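Local coordinates for protein transcriptional regulator of the TetR/AcrR family (Thermobifida fusca YX, PDB 3DCF) that probably binds DNA through an N-terminal helix-turn-helix motif and regulates transcription, as TetR-family repressors do, at residues Arg142-Arg145 / Lys146-Arg149; Thr152-Met155 / Gln156-Tyr159; Ala184-Thr187 / Tyr188-Tyr191. All coordinates share one frame; numbering follows the deposited sequence.

Overall arrangement
Following the chain from its N terminus, contact 1 (142-149) comes first, then contact 2 (152-159) on the same helix 138-164, and contact 3 (184-191) where helix 173-185 gives way to helix 187-190. The three run in series; none nests or crosses, and each closes only one or two turns of backbone. Centres of contacts 1 and 2 lie about 15 Å apart, and the centre of contact 3 is about 20 and 22 Å from theirs, touching neither. Contact 1 faces helices 75-98 and 123-130, contact 2 helices 75-98, 104-121 and 173-185, and contact 3 helices 104-121, 123-130 and 199-212; contacts 2 and 3 also pack on the second subunit, contact 3 with more residues.

Contact 1 of 3, residues Arg142-Arg145 / Lys146-Arg149; sequences REMR and KRER
On the long helix 138-164 of the TetR-like C-terminal domain, two i to i+3 salt bridges, Glu143 with Lys146 and Arg145 with Glu148, join neighbouring turns. In the first, Glu143 OE1 lies 3.0 Å from Lys146 NZ, a weak hydrogen bond. The carboxylate is bent back by chi2 (61°), and Lys146 folds at chi3 to bring NZ to it. Glu143 OE2 lies between the two chains, 3.6 Å from Arg147 CD and as near to Lys146 CE; no N-H of the Arg147 guanidinium points at it. In the second bridge, Arg145 and Glu148 run side by side, and Glu148 OE2 takes both Arg145 NH2 at 3.0 Å and Arg145 NE at 3.3 Å, both weak bonds, with carboxylate and guanidinium planes 72° apart. That oxygen also has a long, weak ion pair with Arg189 of the second subunit. The backbone keeps the i to i+4 bonding of an alpha-helix through both pairs, straightest from Glu148 N to Met144 O (168°). Selenomethionine Met144 and Arg147 touch helix 75-98, while Met144, Arg145 and Glu148 reach Phe129 of helix 123-130. Arg149 folds back at chi3, laying one guanidinium face over Arg145 O and bringing Arg149 NH1 within 3.7 Å of Arg145 CB.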
loop_
_atom_site.group_PDB
_atom_site.type_symbol
_atom_site.label_atom_id
_atom_site.label_comp_id
_atom_site.label_asym_id
_atom_site.label_seq_id
_atom_site.Cartn_x
_atom_site.Cartn_y
_atom_site.Cartn_z
ATOM N N ARG A 142 -1.955 -19.303 -2.502
ATOM C CA ARG A 142 -2.927 -19.410 -3.610
ATOM C C ARG A 142 -4.351 -19.092 -3.166
ATOM O O ARG A 142 -5.094 -18.416 -3.891
ATOM C CB ARG A 142 -2.886 -20.795 -4.293
ATOM C CG ARG A 142 -1.607 -21.054 -5.111
ATOM C CD ARG A 142 -1.632 -22.343 -5.939
ATOM N NE ARG A 142 -2.474 -22.195 -7.120
ATOM C CZ ARG A 142 -3.725 -22.640 -7.284
ATOM N NH1 ARG A 142 -4.374 -23.359 -6.360
ATOM N NH2 ARG A 142 -4.341 -22.386 -8.444
ATOM N N GLU A 143 -4.705 -19.566 -1.973
ATOM C CA GLU A 143 -6.016 -19.302 -1.373
ATOM C C GLU A 143 -6.198 -17.803 -1.101
ATOM O O GLU A 143 -7.261 -17.269 -1.395
ATOM C CB GLU A 143 -6.205 -20.121 -0.085
ATOM C CG GLU A 143 -7.607 -20.089 0.551
ATOM C CD GLU A 143 -8.705 -20.641 -0.336
ATOM O OE1 GLU A 143 -8.417 -21.492 -1.204
ATOM O OE2 GLU A 143 -9.874 -20.240 -0.144
HETATM N N MSE A 144 -5.160 -17.143 -0.569
HETATM C CA MSE A 144 -5.186 -15.688 -0.329
HETATM C C MSE A 144 -5.353 -14.904 -1.629
HETATM O O MSE A 144 -6.131 -13.943 -1.659
HETATM C CB MSE A 144 -3.934 -15.185 0.408
HETATM C CG MSE A 144 -3.695 -15.747 1.799
HETATM SE SE MSE A 144 -5.169 -15.545 3.067
HETATM C CE MSE A 144 -6.393 -17.061 2.493
ATOM N N ARG A 145 -4.644 -15.313 -2.689
ATOM C CA ARG A 145 -4.787 -14.677 -4.018
ATOM C C ARG A 145 -6.215 -14.810 -4.564
ATOM O O ARG A 145 -6.738 -13.849 -5.134
ATOM C CB ARG A 145 -3.763 -15.211 -5.040
ATOM C CG ARG A 145 -2.265 -15.008 -4.693
ATOM C CD ARG A 145 -1.818 -13.538 -4.457
ATOM N NE ARG A 145 -2.309 -12.984 -3.190
ATOM C CZ ARG A 145 -1.738 -13.110 -1.984
ATOM N NH1 ARG A 145 -0.591 -13.772 -1.807
ATOM N NH2 ARG A 145 -2.331 -12.554 -0.920
ATOM N N LYS A 146 -6.841 -15.975 -4.360
ATOM C CA LYS A 146 -8.221 -16.214 -4.786
ATOM C C LYS A 146 -9.217 -15.290 -4.071
ATOM O O LYS A 146 -10.137 -14.792 -4.717
ATOM C CB LYS A 146 -8.603 -17.688 -4.588
ATOM C CG LYS A 146 -10.062 -18.094 -4.946
ATOM C CD LYS A 146 -10.238 -19.633 -5.040
ATOM C CE LYS A 146 -9.880 -20.378 -3.721
ATOM N NZ LYS A 146 -9.905 -21.876 -3.812
ATOM N N ARG A 147 -9.023 -15.046 -2.768
ATOM C CA ARG A 147 -9.930 -14.159 -2.000
ATOM C C ARG A 147 -9.755 -12.691 -2.419
ATOM O O ARG A 147 -10.752 -11.980 -2.514
ATOM C CB ARG A 147 -9.813 -14.307 -0.470
ATOM C CG ARG A 147 -9.795 -15.750 0.103
ATOM C CD ARG A 147 -10.700 -16.794 -0.607
ATOM N NE ARG A 147 -12.122 -16.514 -0.444
ATOM C CZ ARG A 147 -12.864 -16.834 0.623
ATOM N NH1 ARG A 147 -12.347 -17.457 1.691
ATOM N NH2 ARG A 147 -14.156 -16.513 0.633
ATOM N N GLU A 148 -8.509 -12.251 -2.656
ATOM C CA GLU A 148 -8.225 -10.900 -3.198
ATOM C C GLU A 148 -8.953 -10.695 -4.542
ATOM O O GLU A 148 -9.533 -9.629 -4.768
ATOM C CB GLU A 148 -6.722 -10.641 -3.442
ATOM C CG GLU A 148 -5.824 -10.352 -2.231
ATOM C CD GLU A 148 -4.495 -9.616 -2.623
ATOM O OE1 GLU A 148 -4.536 -8.581 -3.329
ATOM O OE2 GLU A 148 -3.402 -10.037 -2.193
ATOM N N ARG A 149 -8.889 -11.711 -5.418
ATOM C CA ARG A 149 -9.572 -11.687 -6.727
ATOM C C ARG A 149 -11.090 -11.510 -6.636
ATOM O O ARG A 149 -11.652 -10.779 -7.450
ATOM C CB ARG A 149 -9.251 -12.923 -7.594
ATOM C CG ARG A 149 -7.905 -12.846 -8.309
ATOM C CD ARG A 149 -7.764 -13.906 -9.412
ATOM N NE ARG A 149 -7.643 -15.260 -8.876
ATOM C CZ ARG A 149 -6.517 -15.831 -8.419
ATOM N NH1 ARG A 149 -5.341 -15.184 -8.394
ATOM N NH2 ARG A 149 -6.568 -17.083 -7.957
#

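Contact 2 of 3, residues Thr152-Met155 / Gln156-Tyr159; sequences TEIM and QRLY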
loop_
_atom_site.group_PDB
_atom_site.type_symbol
_atom_site.label_atom_id
_atom_site.label_comp_id
_atom_site.label_asym_id
_atom_site.label_seq_id
_atom_site.Cartn_x
_atom_site.Cartn_y
_atom_site.Cartn_z
ATOM N N THR A 152 -12.053 -7.770 -5.712
ATOM C CA THR A 152 -11.809 -6.931 -6.887
ATOM C C THR A 152 -12.889 -7.117 -7.951
ATOM O O THR A 152 -13.430 -6.136 -8.454
ATOM C CB THR A 152 -10.396 -7.216 -7.519
ATOM O OG1 THR A 152 -9.404 -7.283 -6.492
ATOM C CG2 THR A 152 -9.997 -6.130 -8.507
ATOM N N GLU A 153 -13.215 -8.372 -8.256
ATOM C CA GLU A 153 -14.211 -8.698 -9.289
ATOM C C GLU A 153 -15.638 -8.239 -8.965
ATOM O O GLU A 153 -16.334 -7.778 -9.874
ATOM C CB GLU A 153 -14.127 -10.184 -9.689
ATOM C CG GLU A 153 -12.829 -10.466 -10.501
ATOM C CD GLU A 153 -12.447 -11.947 -10.633
ATOM O OE1 GLU A 153 -13.278 -12.835 -10.337
ATOM O OE2 GLU A 153 -11.289 -12.225 -11.030
ATOM N N ILE A 154 -16.041 -8.328 -7.685
ATOM C CA ILE A 154 -17.356 -7.829 -7.210
ATOM C C ILE A 154 -17.463 -6.317 -7.468
ATOM O O ILE A 154 -18.464 -5.843 -8.008
ATOM C CB ILE A 154 -17.606 -8.099 -5.685
ATOM C CG1 ILE A 154 -17.744 -9.598 -5.381
ATOM C CG2 ILE A 154 -18.888 -7.426 -5.214
ATOM C CD1 ILE A 154 -17.624 -9.934 -3.904
HETATM N N MSE A 155 -16.417 -5.584 -7.088
HETATM C CA MSE A 155 -16.370 -4.147 -7.306
HETATM C C MSE A 155 -16.157 -3.755 -8.782
HETATM O O MSE A 155 -16.685 -2.723 -9.202
HETATM C CB MSE A 155 -15.336 -3.501 -6.392
HETATM C CG MSE A 155 -15.255 -2.003 -6.560
HETATM SE SE MSE A 155 -14.632 -1.074 -5.005
HETATM C CE MSE A 155 -16.114 -1.527 -3.774
ATOM N N GLN A 156 -15.387 -4.546 -9.545
ATOM C CA GLN A 156 -15.157 -4.275 -10.991
ATOM C C GLN A 156 -16.459 -4.236 -11.775
ATOM O O GLN A 156 -16.711 -3.262 -12.501
ATOM C CB GLN A 156 -14.226 -5.297 -11.665
ATOM C CG GLN A 156 -12.751 -4.986 -11.538
ATOM C CD GLN A 156 -11.858 -6.018 -12.231
ATOM O OE1 GLN A 156 -12.335 -6.966 -12.873
ATOM N NE2 GLN A 156 -10.549 -5.833 -12.100
ATOM N N ARG A 157 -17.259 -5.298 -11.631
ATOM C CA ARG A 157 -18.570 -5.408 -12.306
ATOM C C ARG A 157 -19.515 -4.270 -11.905
ATOM O O ARG A 157 -20.198 -3.694 -12.759
ATOM C CB ARG A 157 -19.238 -6.760 -12.014
ATOM C CG ARG A 157 -18.482 -7.966 -12.583
ATOM C CD ARG A 157 -19.274 -9.280 -12.417
ATOM N NE ARG A 157 -19.467 -9.676 -11.013
ATOM C CZ ARG A 157 -18.648 -10.447 -10.283
ATOM N NH1 ARG A 157 -17.511 -10.959 -10.779
ATOM N NH2 ARG A 157 -18.973 -10.711 -9.014
ATOM N N LEU A 158 -19.481 -3.927 -10.616
ATOM C CA LEU A 158 -20.319 -2.880 -10.020
ATOM C C LEU A 158 -19.915 -1.463 -10.510
ATOM O O LEU A 158 -20.786 -0.594 -10.657
ATOM C CB LEU A 158 -20.275 -2.990 -8.476
ATOM C CG LEU A 158 -21.523 -2.736 -7.659
ATOM C CD1 LEU A 158 -22.597 -3.752 -8.060
ATOM C CD2 LEU A 158 -21.199 -2.869 -6.160
ATOM N N TYR A 159 -18.613 -1.230 -10.747
ATOM C CA TYR A 159 -18.127 0.068 -11.266
ATOM C C TYR A 159 -18.515 0.243 -12.759
ATOM O O TYR A 159 -18.834 1.364 -13.176
ATOM C CB TYR A 159 -16.612 0.268 -11.038
ATOM C CG TYR A 159 -16.177 1.713 -11.201
ATOM C CD1 TYR A 159 -15.846 2.238 -12.464
ATOM C CD2 TYR A 159 -16.105 2.570 -10.103
ATOM C CE1 TYR A 159 -15.457 3.584 -12.624
ATOM C CE2 TYR A 159 -15.713 3.924 -10.252
ATOM C CZ TYR A 159 -15.393 4.423 -11.519
ATOM O OH TYR A 159 -15.010 5.745 -11.684
#
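Arg157 lies back along the preceding turn, against Glu153 and Ile154. Arg157 CB sits 3.7 Å from Glu153 O. CG, placed beside the backbone N by a chi1 of -65°, comes nearer to that same oxygen. The chain then runs extended through chi2 and turns at chi3 (-65°), which brings the guanidinium back over the carbonyl: Glu153 O lies 3.4 Å above the plane of the Arg157 guanidinium, over its centre. A carbonyl in that position is not met by an N-H of the group; its hydrogen bond comes instead from Arg157 N, nearly straight at 176°. At the tip, Arg157 NH1 reaches Glu153 CB at 3.6 Å, and Arg157 NH2 stands 3.8 Å from Ile154 CA and slightly farther from Ile154 CG1. The opposite charge of Glu153 is not in contact, Glu153 OE1 being 4.7 Å from Arg157 NH1.

These turns belong to helix 138-164, an alpha-helix of the TetR-like C-terminal domain with one exposed side and one packed into the fold. On the packed side, Ile154 and selenomethionine Met155 press on Phe94 of helix 75-98, Met155 and Leu158 meet Leu111 of helix 104-121, and Tyr159 packs on Leu209 of the second subunit, its OH bonded to Leu169 O.

Gln156 crosses Thr152 at a slant without such a bend. Its CB and CG both approach Thr152 O, which accepts Gln156 N, the donor lying in the carbonyl plane. Beyond CG the chain is extended, carrying Gln156 NE2 to 3.6 Å from the methyl Thr152 CG2. The Thr152 hydroxyl turns elsewhere: OG1 is hydrogen-bonded to Glu148 O, one turn earlier.

Contact 3 of 3, residues Ala184-Thr187 / Tyr188-Tyr191; sequences AIWT and YRWY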
loop_
_atom_site.group_PDB
_atom_site.type_symbol
_atom_site.label_atom_id
_atom_site.label_comp_id
_atom_site.label_asym_id
_atom_site.label_seq_id
_atom_site.Cartn_x
_atom_site.Cartn_y
_atom_site.Cartn_z
ATOM N N ALA A 184 -8.050 2.813 0.677
ATOM C CA ALA A 184 -8.590 2.270 1.936
ATOM C C ALA A 184 -7.562 1.399 2.674
ATOM O O ALA A 184 -7.384 1.547 3.880
ATOM C CB ALA A 184 -9.861 1.459 1.670
ATOM N N ILE A 185 -6.889 0.512 1.932
ATOM C CA ILE A 185 -5.877 -0.418 2.477
ATOM C C ILE A 185 -4.645 0.292 3.077
ATOM O O ILE A 185 -4.216 -0.054 4.169
ATOM C CB ILE A 185 -5.428 -1.463 1.395
ATOM C CG1 ILE A 185 -6.595 -2.385 0.996
ATOM C CG2 ILE A 185 -4.260 -2.334 1.906
ATOM C CD1 ILE A 185 -6.405 -3.129 -0.321
ATOM N N TRP A 186 -4.130 1.315 2.396
ATOM C CA TRP A 186 -2.906 2.067 2.827
ATOM C C TRP A 186 -2.934 2.609 4.265
ATOM O O TRP A 186 -1.880 2.869 4.859
ATOM C CB TRP A 186 -2.606 3.204 1.846
ATOM C CG TRP A 186 -1.217 3.759 1.915
ATOM C CD1 TRP A 186 -0.840 5.002 2.345
ATOM C CD2 TRP A 186 -0.014 3.085 1.526
ATOM N NE1 TRP A 186 0.527 5.145 2.239
ATOM C CE2 TRP A 186 1.062 3.985 1.746
ATOM C CE3 TRP A 186 0.264 1.798 1.015
ATOM C CZ2 TRP A 186 2.401 3.647 1.468
ATOM C CZ3 TRP A 186 1.609 1.453 0.736
ATOM C CH2 TRP A 186 2.656 2.384 0.962
ATOM N N THR A 187 -4.143 2.783 4.813
ATOM C CA THR A 187 -4.346 3.144 6.223
ATOM C C THR A 187 -3.553 2.255 7.202
ATOM O O THR A 187 -3.141 2.763 8.252
ATOM C CB THR A 187 -5.833 3.090 6.619
ATOM O OG1 THR A 187 -6.345 1.783 6.350
ATOM C CG2 THR A 187 -6.669 4.118 5.846
ATOM N N TYR A 188 -3.316 0.971 6.865
ATOM C CA TYR A 188 -2.548 0.071 7.759
ATOM C C TYR A 188 -1.103 0.541 7.989
ATOM O O TYR A 188 -0.541 0.259 9.037
ATOM C CB TYR A 188 -2.612 -1.432 7.355
ATOM C CG TYR A 188 -1.590 -1.960 6.341
ATOM C CD1 TYR A 188 -0.290 -2.357 6.745
ATOM C CD2 TYR A 188 -1.935 -2.140 4.992
ATOM C CE1 TYR A 188 0.650 -2.873 5.803
ATOM C CE2 TYR A 188 -1.012 -2.657 4.051
ATOM C CZ TYR A 188 0.266 -3.025 4.461
ATOM O OH TYR A 188 1.126 -3.518 3.514
ATOM N N ARG A 189 -0.517 1.244 7.014
ATOM C CA ARG A 189 0.843 1.797 7.154
ATOM C C ARG A 189 0.919 3.134 7.905
ATOM O O ARG A 189 1.955 3.390 8.524
ATOM C CB ARG A 189 1.567 1.907 5.797
ATOM C CG ARG A 189 2.034 0.549 5.226
ATOM C CD ARG A 189 3.133 0.708 4.168
ATOM N NE ARG A 189 4.465 1.127 4.677
ATOM C CZ ARG A 189 4.978 2.375 4.722
ATOM N NH1 ARG A 189 4.299 3.450 4.311
ATOM N NH2 ARG A 189 6.218 2.553 5.198
ATOM N N TRP A 190 -0.145 3.955 7.882
ATOM C CA TRP A 190 -0.142 5.282 8.555
ATOM C C TRP A 190 -1.078 5.497 9.771
ATOM O O TRP A 190 -0.740 6.320 10.631
ATOM C CB TRP A 190 -0.343 6.421 7.537
ATOM C CG TRP A 190 -1.698 6.527 6.903
ATOM C CD1 TRP A 190 -2.068 6.028 5.700
ATOM C CD2 TRP A 190 -2.851 7.200 7.434
ATOM N NE1 TRP A 190 -3.377 6.343 5.439
ATOM C CE2 TRP A 190 -3.887 7.057 6.486
ATOM C CE3 TRP A 190 -3.109 7.918 8.620
ATOM C CZ2 TRP A 190 -5.172 7.601 6.679
ATOM C CZ3 TRP A 190 -4.394 8.459 8.821
ATOM C CH2 TRP A 190 -5.407 8.293 7.849
ATOM N N TYR A 191 -2.226 4.808 9.839
ATOM C CA TYR A 191 -3.180 4.994 10.961
ATOM C C TYR A 191 -2.603 4.597 12.347
ATOM O O TYR A 191 -2.129 3.470 12.532
ATOM C CB TYR A 191 -4.512 4.266 10.722
ATOM C CG TYR A 191 -5.501 4.388 11.884
ATOM C CD1 TYR A 191 -6.087 5.626 12.220
ATOM C CD2 TYR A 191 -5.854 3.267 12.652
ATOM C CE1 TYR A 191 -7.005 5.745 13.306
ATOM C CE2 TYR A 191 -6.772 3.370 13.740
ATOM C CZ TYR A 191 -7.344 4.608 14.058
ATOM O OH TYR A 191 -8.235 4.680 15.113
#
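Trp186 and Trp190 meet at a helix junction of the TetR-like C-terminal domain, where helix 173-185 passes into the short, weakly bonded helix 187-190. Their five-membered rings are inclined at 47° with centroids 5.7 Å apart, and the touch falls between the two CD1 atoms. Arg189 runs alongside Trp186 in the same direction. Arg189 CD lies over one face of the indole, 4.0 Å from the centroid of the Trp186 six-membered ring, a CH-pi contact. The bend at chi3 then carries Arg189 NH1 to 3.4 Å from Trp186 CZ2, with ring and guanidinium planes 39° apart. Trp190 turns one face to Thr187: Thr187 CA stands 3.8 Å from the centroid of the Trp190 five-membered ring, again CH-pi. A chi1 of 69° tucks CG in over the backbone and swings the indole back over Thr187. Tyr188 offers an edge instead, to Ile185 CG2 and to Ile185 O, 3.2 Å from Tyr188 CD2. Across the dimer interface, Tyr130 of the second subunit meets Trp186 edge-to-face, and Trp190 packs on Ala178 of that subunit. Thr187 O receives Tyr191 N at 2.7 Å and, weakly, Trp190 N, while the buried Thr187 OG1 donates to Ala184 O at 2.7 Å, almost in line with the carbonyl bond.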